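Local structure of diaminopimelate decarboxylase (Phaeodactylum tricornutum, 7JPJ) at residues L53-A61 against F71-S81; E38-A46 against E277-V285. The protein probably catalyses the pyridoxal-phosphate-dependent decarboxylation of diaminopimelate, the last step of lysine biosynthesis, and works as a dimer. All coordinates share one frame; numbering follows the deposited sequence.

Interaction 1 of 2, residues L53-A61 against F71-S81; sequences LTVRYAMKA and FHSKNIHVDAS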
loop_
_atom_site.group_PDB
_atom_site.type_symbol
_atom_site.label_atom_id
_atom_site.label_comp_id
_atom_site.label_asym_id
_atom_site.label_seq_id
_atom_site.Cartn_x
_atom_site.Cartn_y
_atom_site.Cartn_z
ATOM N N LEU A 53 30.427 -18.663 2.497
ATOM C CA LEU A 53 29.367 -17.669 2.437
ATOM C C LEU A 53 28.357 -18.037 1.360
ATOM O O LEU A 53 28.724 -18.560 0.304
ATOM C CB LEU A 53 29.939 -16.272 2.153
ATOM C CG LEU A 53 28.958 -15.180 1.717
ATOM C CD1 LEU A 53 28.151 -14.669 2.905
ATOM C CD2 LEU A 53 29.675 -14.041 1.011
ATOM N N THR A 54 27.083 -17.768 1.641
ATOM C CA THR A 54 26.010 -17.857 0.660
ATOM C C THR A 54 25.179 -16.588 0.743
ATOM O O THR A 54 24.757 -16.194 1.835
ATOM C CB THR A 54 25.115 -19.077 0.899
ATOM O OG1 THR A 54 25.920 -20.259 0.955
ATOM C CG2 THR A 54 24.096 -19.216 -0.226
ATOM N N VAL A 55 24.943 -15.953 -0.399
ATOM C CA VAL A 55 24.126 -14.748 -0.474
ATOM C C VAL A 55 22.761 -15.131 -1.026
ATOM O O VAL A 55 22.660 -15.702 -2.119
ATOM C CB VAL A 55 24.790 -13.672 -1.346
ATOM C CG1 VAL A 55 23.872 -12.466 -1.485
ATOM C CG2 VAL A 55 26.130 -13.272 -0.760
ATOM N N ARG A 56 21.708 -14.819 -0.275
ATOM C CA ARG A 56 20.334 -15.052 -0.696
ATOM C C ARG A 56 19.659 -13.716 -0.975
ATOM O O ARG A 56 19.718 -12.803 -0.147
ATOM C CB ARG A 56 19.550 -15.819 0.371
ATOM C CG ARG A 56 20.250 -17.055 0.899
ATOM C CD ARG A 56 19.253 -18.041 1.486
ATOM N NE ARG A 56 19.095 -19.211 0.630
ATOM C CZ ARG A 56 19.565 -20.419 0.923
ATOM N NH1 ARG A 56 20.217 -20.619 2.053
ATOM N NH2 ARG A 56 19.379 -21.429 0.086
ATOM N N TYR A 57 19.020 -13.606 -2.135
ATOM C CA TYR A 57 18.255 -12.410 -2.463
ATOM C C TYR A 57 16.857 -12.526 -1.869
ATOM O O TYR A 57 16.138 -13.491 -2.146
ATOM C CB TYR A 57 18.181 -12.213 -3.976
ATOM C CG TYR A 57 17.233 -11.113 -4.411
ATOM C CD1 TYR A 57 17.211 -9.884 -3.759
ATOM C CD2 TYR A 57 16.369 -11.298 -5.481
ATOM C CE1 TYR A 57 16.348 -8.878 -4.154
ATOM C CE2 TYR A 57 15.507 -10.296 -5.886
ATOM C CZ TYR A 57 15.499 -9.090 -5.219
ATOM O OH TYR A 57 14.640 -8.093 -5.619
ATOM N N ALA A 58 16.478 -11.549 -1.050
ATOM C CA ALA A 58 15.129 -11.468 -0.493
ATOM C C ALA A 58 14.211 -10.912 -1.574
ATOM O O ALA A 58 13.978 -9.706 -1.662
ATOM C CB ALA A 58 15.114 -10.599 0.759
ATOM N N MET A 59 13.671 -11.808 -2.406
ATOM C CA MET A 59 12.961 -11.387 -3.610
ATOM C C MET A 59 11.716 -10.564 -3.316
ATOM O O MET A 59 11.174 -9.948 -4.242
ATOM C CB MET A 59 12.561 -12.600 -4.451
ATOM C CG MET A 59 11.694 -13.605 -3.716
ATOM S SD MET A 59 11.292 -15.038 -4.731
ATOM C CE MET A 59 10.334 -14.268 -6.031
ATOM N N LYS A 60 11.246 -10.542 -2.064
ATOM C CA LYS A 60 10.094 -9.719 -1.710
ATOM C C LYS A 60 10.336 -8.241 -1.985
ATOM O O LYS A 60 9.374 -7.471 -2.071
ATOM C CB LYS A 60 9.736 -9.919 -0.236
ATOM C CG LYS A 60 10.688 -9.231 0.732
ATOM C CD LYS A 60 10.563 -9.799 2.136
ATOM C CE LYS A 60 11.551 -9.146 3.087
ATOM N NZ LYS A 60 11.628 -9.863 4.388
ATOM N N ALA A 61 11.598 -7.828 -2.129
ATOM C CA ALA A 61 11.907 -6.432 -2.403
ATOM C C ALA A 61 11.665 -6.065 -3.862
ATOM O O ALA A 61 11.324 -4.915 -4.155
ATOM C CB ALA A 61 13.356 -6.135 -2.015
ATOM N N PHE A 71 20.524 -12.322 -10.789
ATOM C CA PHE A 71 21.175 -12.739 -9.553
ATOM C C PHE A 71 21.488 -14.229 -9.559
ATOM O O PHE A 71 22.424 -14.667 -8.881
ATOM C CB PHE A 71 20.306 -12.391 -8.348
ATOM C CG PHE A 71 20.295 -10.926 -8.004
ATOM C CD1 PHE A 71 21.395 -10.128 -8.268
ATOM C CD2 PHE A 71 19.183 -10.352 -7.409
ATOM C CE1 PHE A 71 21.384 -8.781 -7.947
ATOM C CE2 PHE A 71 19.166 -9.009 -7.087
ATOM C CZ PHE A 71 20.267 -8.221 -7.357
ATOM N N HIS A 72 20.725 -15.025 -10.311
ATOM C CA HIS A 72 21.056 -16.440 -10.429
ATOM C C HIS A 72 22.348 -16.636 -11.213
ATOM O O HIS A 72 23.180 -17.478 -10.850
ATOM C CB HIS A 72 19.903 -17.204 -11.083
ATOM C CG HIS A 72 20.136 -18.679 -11.178
ATOM N ND1 HIS A 72 19.985 -19.385 -12.353
ATOM C CD2 HIS A 72 20.528 -19.580 -10.246
ATOM C CE1 HIS A 72 20.268 -20.658 -12.139
ATOM N NE2 HIS A 72 20.601 -20.801 -10.869
ATOM N N SER A 73 22.539 -15.865 -12.286
ATOM C CA SER A 73 23.772 -15.947 -13.059
ATOM C C SER A 73 24.991 -15.523 -12.251
ATOM O O SER A 73 26.118 -15.884 -12.610
ATOM C CB SER A 73 23.657 -15.086 -14.317
ATOM O OG SER A 73 23.493 -13.720 -13.978
ATOM N N LYS A 74 24.794 -14.762 -11.175
ATOM C CA LYS A 74 25.876 -14.355 -10.291
ATOM C C LYS A 74 26.053 -15.296 -9.105
ATOM O O LYS A 74 26.779 -14.955 -8.167
ATOM C CB LYS A 74 25.639 -12.929 -9.788
ATOM C CG LYS A 74 25.743 -11.872 -10.871
ATOM C CD LYS A 74 27.174 -11.713 -11.343
ATOM C CE LYS A 74 27.792 -10.437 -10.800
ATOM N NZ LYS A 74 29.153 -10.194 -11.369
ATOM N N ASN A 75 25.404 -16.463 -9.132
ATOM C CA ASN A 75 25.479 -17.463 -8.061
ATOM C C ASN A 75 24.937 -16.930 -6.737
ATOM O O ASN A 75 25.414 -17.306 -5.662
ATOM C CB ASN A 75 26.906 -17.990 -7.884
ATOM C CG ASN A 75 27.412 -18.703 -9.116
ATOM O OD1 ASN A 75 26.628 -19.233 -9.904
ATOM N ND2 ASN A 75 28.728 -18.714 -9.299
ATOM N N ILE A 76 23.933 -16.060 -6.806
ATOM C CA ILE A 76 23.213 -15.582 -5.632
ATOM C C ILE A 76 21.913 -16.367 -5.523
ATOM O O ILE A 76 21.180 -16.507 -6.509
ATOM C CB ILE A 76 22.944 -14.071 -5.718
ATOM C CG1 ILE A 76 24.244 -13.289 -5.536
ATOM C CG2 ILE A 76 21.917 -13.650 -4.680
ATOM C CD1 ILE A 76 24.050 -11.793 -5.513
ATOM N N HIS A 77 21.630 -16.885 -4.333
ATOM C CA HIS A 77 20.460 -17.724 -4.123
ATOM C C HIS A 77 19.247 -16.850 -3.798
ATOM O O HIS A 77 19.297 -15.620 -3.885
ATOM C CB HIS A 77 20.752 -18.758 -3.038
ATOM C CG HIS A 77 21.788 -19.768 -3.430
ATOM N ND1 HIS A 77 21.754 -21.077 -2.999
ATOM C CD2 HIS A 77 22.886 -19.660 -4.215
ATOM C CE1 HIS A 77 22.788 -21.730 -3.500
ATOM N NE2 HIS A 77 23.490 -20.892 -4.241
ATOM N N VAL A 78 18.135 -17.478 -3.419
ATOM C CA VAL A 78 16.866 -16.786 -3.220
ATOM C C VAL A 78 16.325 -17.121 -1.836
ATOM O O VAL A 78 16.332 -18.288 -1.426
ATOM C CB VAL A 78 15.844 -17.163 -4.312
ATOM C CG1 VAL A 78 14.419 -16.979 -3.813
ATOM C CG2 VAL A 78 16.079 -16.338 -5.564
ATOM N N ASP A 79 15.865 -16.094 -1.115
ATOM C CA ASP A 79 15.134 -16.244 0.141
ATOM C C ASP A 79 13.681 -15.849 -0.105
ATOM O O ASP A 79 13.387 -14.677 -0.367
ATOM C CB ASP A 79 15.760 -15.392 1.245
ATOM C CG ASP A 79 14.765 -15.018 2.339
ATOM O OD1 ASP A 79 14.047 -15.915 2.849
ATOM O OD2 ASP A 79 14.704 -13.820 2.694
ATOM N N ALA A 80 12.777 -16.821 -0.008
ATOM C CA ALA A 80 11.374 -16.624 -0.346
ATOM C C ALA A 80 10.540 -16.406 0.911
ATOM O O ALA A 80 10.795 -17.016 1.953
ATOM C CB ALA A 80 10.834 -17.819 -1.130
ATOM N N SER A 81 9.532 -15.538 0.797
ATOM C CA SER A 81 8.686 -15.166 1.922
ATOM C C SER A 81 7.364 -15.921 1.962
ATOM O O SER A 81 6.614 -15.768 2.932
ATOM C CB SER A 81 8.399 -13.663 1.887
ATOM O OG SER A 81 9.569 -12.922 2.159
HETATM O O HOH W 1 11.406 -12.736 0.092
#
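With CG anti to the backbone N (chi1 171°), the Tyr57 ring swings off its strand toward Phe71, whose own CG lies beside its backbone N. The result is a T-shaped stack: the edge of Phe71 points at the face of Tyr57, with centroids 4.9 Å apart and planes at 68°. Met59 CA covers the other face, and Tyr57 OH is hydrogen-bonded to Cys62 O, which fixes the far end of the ring. Ile76 CG2 fills in beside this stack, 3.9 Å from Val55 CG1. The strands run parallel, and three backbone bonds establish their register: His77 N to Val55 O (2.7 Å), Tyr57 N to His77 O (2.7 Å, N-H...O 175°) and Asp79 N to Tyr57 O (2.8 Å). Arg56, His77 and Asp79 project from the face opposite Tyr57 and Val78. There the guanidinium edge of Arg56 meets Val78 O, while its charge is paired with Glu277. Thr54 CG2 lies over one face of the His77 ring (CH-pi), 4.0 Å from the centroid. Beyond the strands, one water accepts from Lys60 N and Ser81 OG and donates to Asp79 O (2.8 Å). Helix 65-73 ends in a Schellman motif at Asn75, and the chain returns as strand 77-80 beside strand 53-58, giving a beta-alpha-beta unit of a TIM-type barrel; Lys60, predicted to carry pyridoxal phosphate (not attached here), follows the first strand.

Interaction 2 of 2, residues E38-A46 against E277-V285; sequences EEAADACLA and EIEPGTYLV. With SO4 (sulfate ion), chain D.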
loop_
_atom_site.group_PDB
_atom_site.type_symbol
_atom_site.label_atom_id
_atom_site.label_comp_id
_atom_site.label_asym_id
_atom_site.label_seq_id
_atom_site.Cartn_x
_atom_site.Cartn_y
_atom_site.Cartn_z
ATOM N N GLU A 38 25.156 -4.944 -10.564
ATOM C CA GLU A 38 26.442 -5.629 -10.493
ATOM C C GLU A 38 27.263 -5.155 -9.300
ATOM O O GLU A 38 27.945 -5.957 -8.653
ATOM C CB GLU A 38 27.216 -5.418 -11.794
ATOM C CG GLU A 38 28.231 -6.503 -12.085
ATOM C CD GLU A 38 29.166 -6.138 -13.220
ATOM O OE1 GLU A 38 29.918 -5.151 -13.079
ATOM O OE2 GLU A 38 29.153 -6.841 -14.252
ATOM N N GLU A 39 27.217 -3.853 -9.004
ATOM C CA GLU A 39 27.938 -3.326 -7.848
ATOM C C GLU A 39 27.437 -3.945 -6.551
ATOM O O GLU A 39 28.236 -4.316 -5.684
ATOM C CB GLU A 39 27.804 -1.805 -7.796
ATOM C CG GLU A 39 28.156 -1.097 -9.092
ATOM C CD GLU A 39 27.966 0.409 -9.003
ATOM O OE1 GLU A 39 27.440 0.882 -7.968
ATOM O OE2 GLU A 39 28.355 1.117 -9.958
ATOM N N ALA A 40 26.117 -4.062 -6.396
ATOM C CA ALA A 40 25.567 -4.623 -5.168
ATOM C C ALA A 40 25.839 -6.118 -5.075
ATOM O O ALA A 40 26.178 -6.627 -3.999
ATOM C CB ALA A 40 24.068 -4.343 -5.085
ATOM N N ALA A 41 25.701 -6.834 -6.192
ATOM C CA ALA A 41 25.963 -8.270 -6.194
ATOM C C ALA A 41 27.408 -8.561 -5.810
ATOM O O ALA A 41 27.678 -9.424 -4.967
ATOM C CB ALA A 41 25.640 -8.859 -7.566
ATOM N N ASP A 42 28.353 -7.839 -6.417
ATOM C CA ASP A 42 29.763 -8.040 -6.098
ATOM C C ASP A 42 30.068 -7.646 -4.658
ATOM O O ASP A 42 30.840 -8.327 -3.974
ATOM C CB ASP A 42 30.633 -7.246 -7.073
ATOM C CG ASP A 42 30.954 -8.024 -8.337
ATOM O OD1 ASP A 42 30.658 -9.239 -8.385
ATOM O OD2 ASP A 42 31.493 -7.416 -9.288
ATOM N N ALA A 43 29.472 -6.551 -4.180
ATOM C CA ALA A 43 29.713 -6.121 -2.807
ATOM C C ALA A 43 29.215 -7.149 -1.801
ATOM O O ALA A 43 29.807 -7.301 -0.727
ATOM C CB ALA A 43 29.052 -4.768 -2.556
ATOM N N CYS A 44 28.133 -7.862 -2.121
ATOM C CA CYS A 44 27.618 -8.869 -1.199
ATOM C C CYS A 44 28.403 -10.170 -1.295
ATOM O O CYS A 44 28.678 -10.806 -0.273
ATOM C CB CYS A 44 26.134 -9.119 -1.465
ATOM S SG CYS A 44 25.073 -7.703 -1.105
ATOM N N LEU A 45 28.774 -10.581 -2.510
ATOM C CA LEU A 45 29.603 -11.768 -2.681
ATOM C C LEU A 45 30.996 -11.601 -2.088
ATOM O O LEU A 45 31.710 -12.598 -1.935
ATOM C CB LEU A 45 29.711 -12.124 -4.164
ATOM C CG LEU A 45 28.439 -12.677 -4.804
ATOM C CD1 LEU A 45 28.506 -12.560 -6.318
ATOM C CD2 LEU A 45 28.211 -14.115 -4.380
ATOM N N ALA A 46 31.396 -10.372 -1.753
ATOM C CA ALA A 46 32.672 -10.094 -1.112
ATOM C C ALA A 46 32.542 -9.946 0.400
ATOM O O ALA A 46 33.452 -9.416 1.047
ATOM C CB ALA A 46 33.297 -8.838 -1.717
ATOM N N GLU A 277 25.269 -17.406 5.971
ATOM C CA GLU A 277 24.302 -16.954 4.981
ATOM C C GLU A 277 23.848 -15.544 5.317
ATOM O O GLU A 277 23.712 -15.189 6.491
ATOM C CB GLU A 277 23.085 -17.873 4.914
ATOM C CG GLU A 277 23.377 -19.251 4.367
ATOM C CD GLU A 277 22.121 -20.079 4.210
ATOM O OE1 GLU A 277 21.031 -19.584 4.571
ATOM O OE2 GLU A 277 22.215 -21.221 3.708
ATOM N N ILE A 278 23.617 -14.747 4.278
ATOM C CA ILE A 278 23.080 -13.402 4.416
ATOM C C ILE A 278 21.905 -13.260 3.459
ATOM O O ILE A 278 21.899 -13.825 2.362
ATOM C CB ILE A 278 24.150 -12.319 4.148
ATOM C CG1 ILE A 278 24.697 -12.427 2.722
ATOM C CG2 ILE A 278 25.278 -12.430 5.162
ATOM C CD1 ILE A 278 25.692 -11.343 2.373
ATOM N N GLU A 279 20.895 -12.506 3.886
ATOM C CA GLU A 279 19.645 -12.365 3.143
ATOM C C GLU A 279 19.344 -10.898 2.851
ATOM O O GLU A 279 18.338 -10.357 3.322
ATOM C CB GLU A 279 18.495 -13.006 3.917
ATOM C CG GLU A 279 18.294 -14.493 3.645
ATOM C CD GLU A 279 17.228 -15.118 4.540
ATOM O OE1 GLU A 279 17.296 -16.343 4.799
ATOM O OE2 GLU A 279 16.323 -14.381 4.993
ATOM N N PRO A 280 20.185 -10.226 2.059
ATOM C CA PRO A 280 19.946 -8.803 1.782
ATOM C C PRO A 280 18.834 -8.623 0.758
ATOM O O PRO A 280 18.781 -9.324 -0.256
ATOM C CB PRO A 280 21.292 -8.317 1.235
ATOM C CG PRO A 280 21.862 -9.511 0.580
ATOM C CD PRO A 280 21.408 -10.704 1.388
ATOM N N GLY A 281 17.937 -7.684 1.037
ATOM C CA GLY A 281 16.919 -7.306 0.082
ATOM C C GLY A 281 17.145 -5.895 -0.420
ATOM O O GLY A 281 17.412 -5.679 -1.607
ATOM N N THR A 282 17.048 -4.928 0.496
ATOM C CA THR A 282 17.299 -3.534 0.151
ATOM C C THR A 282 18.691 -3.353 -0.449
ATOM O O THR A 282 18.849 -2.727 -1.501
ATOM C CB THR A 282 17.128 -2.661 1.395
ATOM O OG1 THR A 282 15.812 -2.845 1.931
ATOM C CG2 THR A 282 17.334 -1.194 1.057
ATOM N N TYR A 283 19.711 -3.922 0.198
ATOM C CA TYR A 283 21.093 -3.683 -0.213
ATOM C C TYR A 283 21.373 -4.120 -1.646
ATOM O O TYR A 283 22.340 -3.643 -2.245
ATOM C CB TYR A 283 22.054 -4.397 0.739
ATOM C CG TYR A 283 23.424 -3.758 0.828
ATOM C CD1 TYR A 283 23.686 -2.764 1.761
ATOM C CD2 TYR A 283 24.456 -4.152 -0.019
ATOM C CE1 TYR A 283 24.940 -2.177 1.849
ATOM C CE2 TYR A 283 25.710 -3.571 0.061
ATOM C CZ TYR A 283 25.946 -2.585 0.997
ATOM O OH TYR A 283 27.192 -2.006 1.080
ATOM N N LEU A 284 20.550 -4.998 -2.212
ATOM C CA LEU A 284 20.826 -5.522 -3.543
ATOM C C LEU A 284 20.130 -4.753 -4.658
ATOM O O LEU A 284 20.669 -4.676 -5.767
ATOM C CB LEU A 284 20.420 -6.995 -3.619
ATOM C CG LEU A 284 21.439 -8.028 -3.146
ATOM C CD1 LEU A 284 20.757 -9.358 -2.902
ATOM C CD2 LEU A 284 22.556 -8.188 -4.167
ATOM N N VAL A 285 18.955 -4.176 -4.401
ATOM C CA VAL A 285 18.118 -3.675 -5.487
ATOM C C VAL A 285 17.677 -2.228 -5.278
ATOM O O VAL A 285 17.151 -1.600 -6.204
ATOM C CB VAL A 285 16.885 -4.580 -5.683
ATOM C CG1 VAL A 285 17.301 -5.964 -6.158
ATOM C CG2 VAL A 285 16.076 -4.671 -4.399
HETATM S S SO4 D . 16.030 -5.970 3.928
HETATM O O1 SO4 D . 16.123 -4.522 4.094
HETATM O O2 SO4 D . 17.376 -6.538 3.869
HETATM O O3 SO4 D . 15.318 -6.282 2.693
HETATM O O4 SO4 D . 15.296 -6.538 5.055
#
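Ile278, at the end of its strand, sends CD1 toward the last turn of helix 34-45 and reaches Cys44 O at 4.0 Å. Pro280 follows, its CG 4.1 Å from Cys44 SG. At Gly281 and Thr282 the chain turns its polar groups to a sulfate: Gly281 N donates to O2 at 3.1 Å, Thr282 N to O3, and Thr282 OG1 to O1 at 2.8 Å. The ion, probably from the crystallisation liquor, is also hydrogen-bonded to Gly238 N and Tyr395 OH. Tyr283 CG stands anti to the backbone N (chi1 -154°), which carries the ring back to the helix; CD2 comes within 3.8 Å of Cys44 SG in an oblique sulfur-aromatic contact, and Ala43 CB lies at the ring edge. Tyr283 OH is hydrogen-bonded to Thr250 O. Leu284 then lays CD2 against Ala41 CA and Cys44 SG, both at 4.0 Å, while Ala40 CB packs against the carbonyl oxygens of Tyr283 (3.4 Å) and Leu284. No hydrogen bond crosses between the two segments, so the helix is held by apolar and sulfur packing, and small side chains let it come close. The polar work is left to the anion site, where two backbone N-H groups and a hydroxyl suit a sulfate, consistent with the place of a cofactor phosphate.

In the fold
The two interactions, with centres about 9 Å apart, meet where strands 53-58 and 275-278 lie side by side in the barrel. Arg56 NH1 forms a salt bridge with Glu277 OE2 at 2.7 Å, and Arg56 N makes a probable hydrogen bond to Ile278 O at 2.8 Å. On the helix-facing side, Tyr57 OH packs against Val285 CG1 at 3.5 Å, and Leu284 also touches Tyr57, so the aromatic stack of interaction 1 continues into the packing of interaction 2. Both also reach the active-site region: the Ala58 side chain is about 5 Å from the sulfate, the Lys60 side chain lies about 9 Å from the bound D-lysine, and Thr282 touches that ligand.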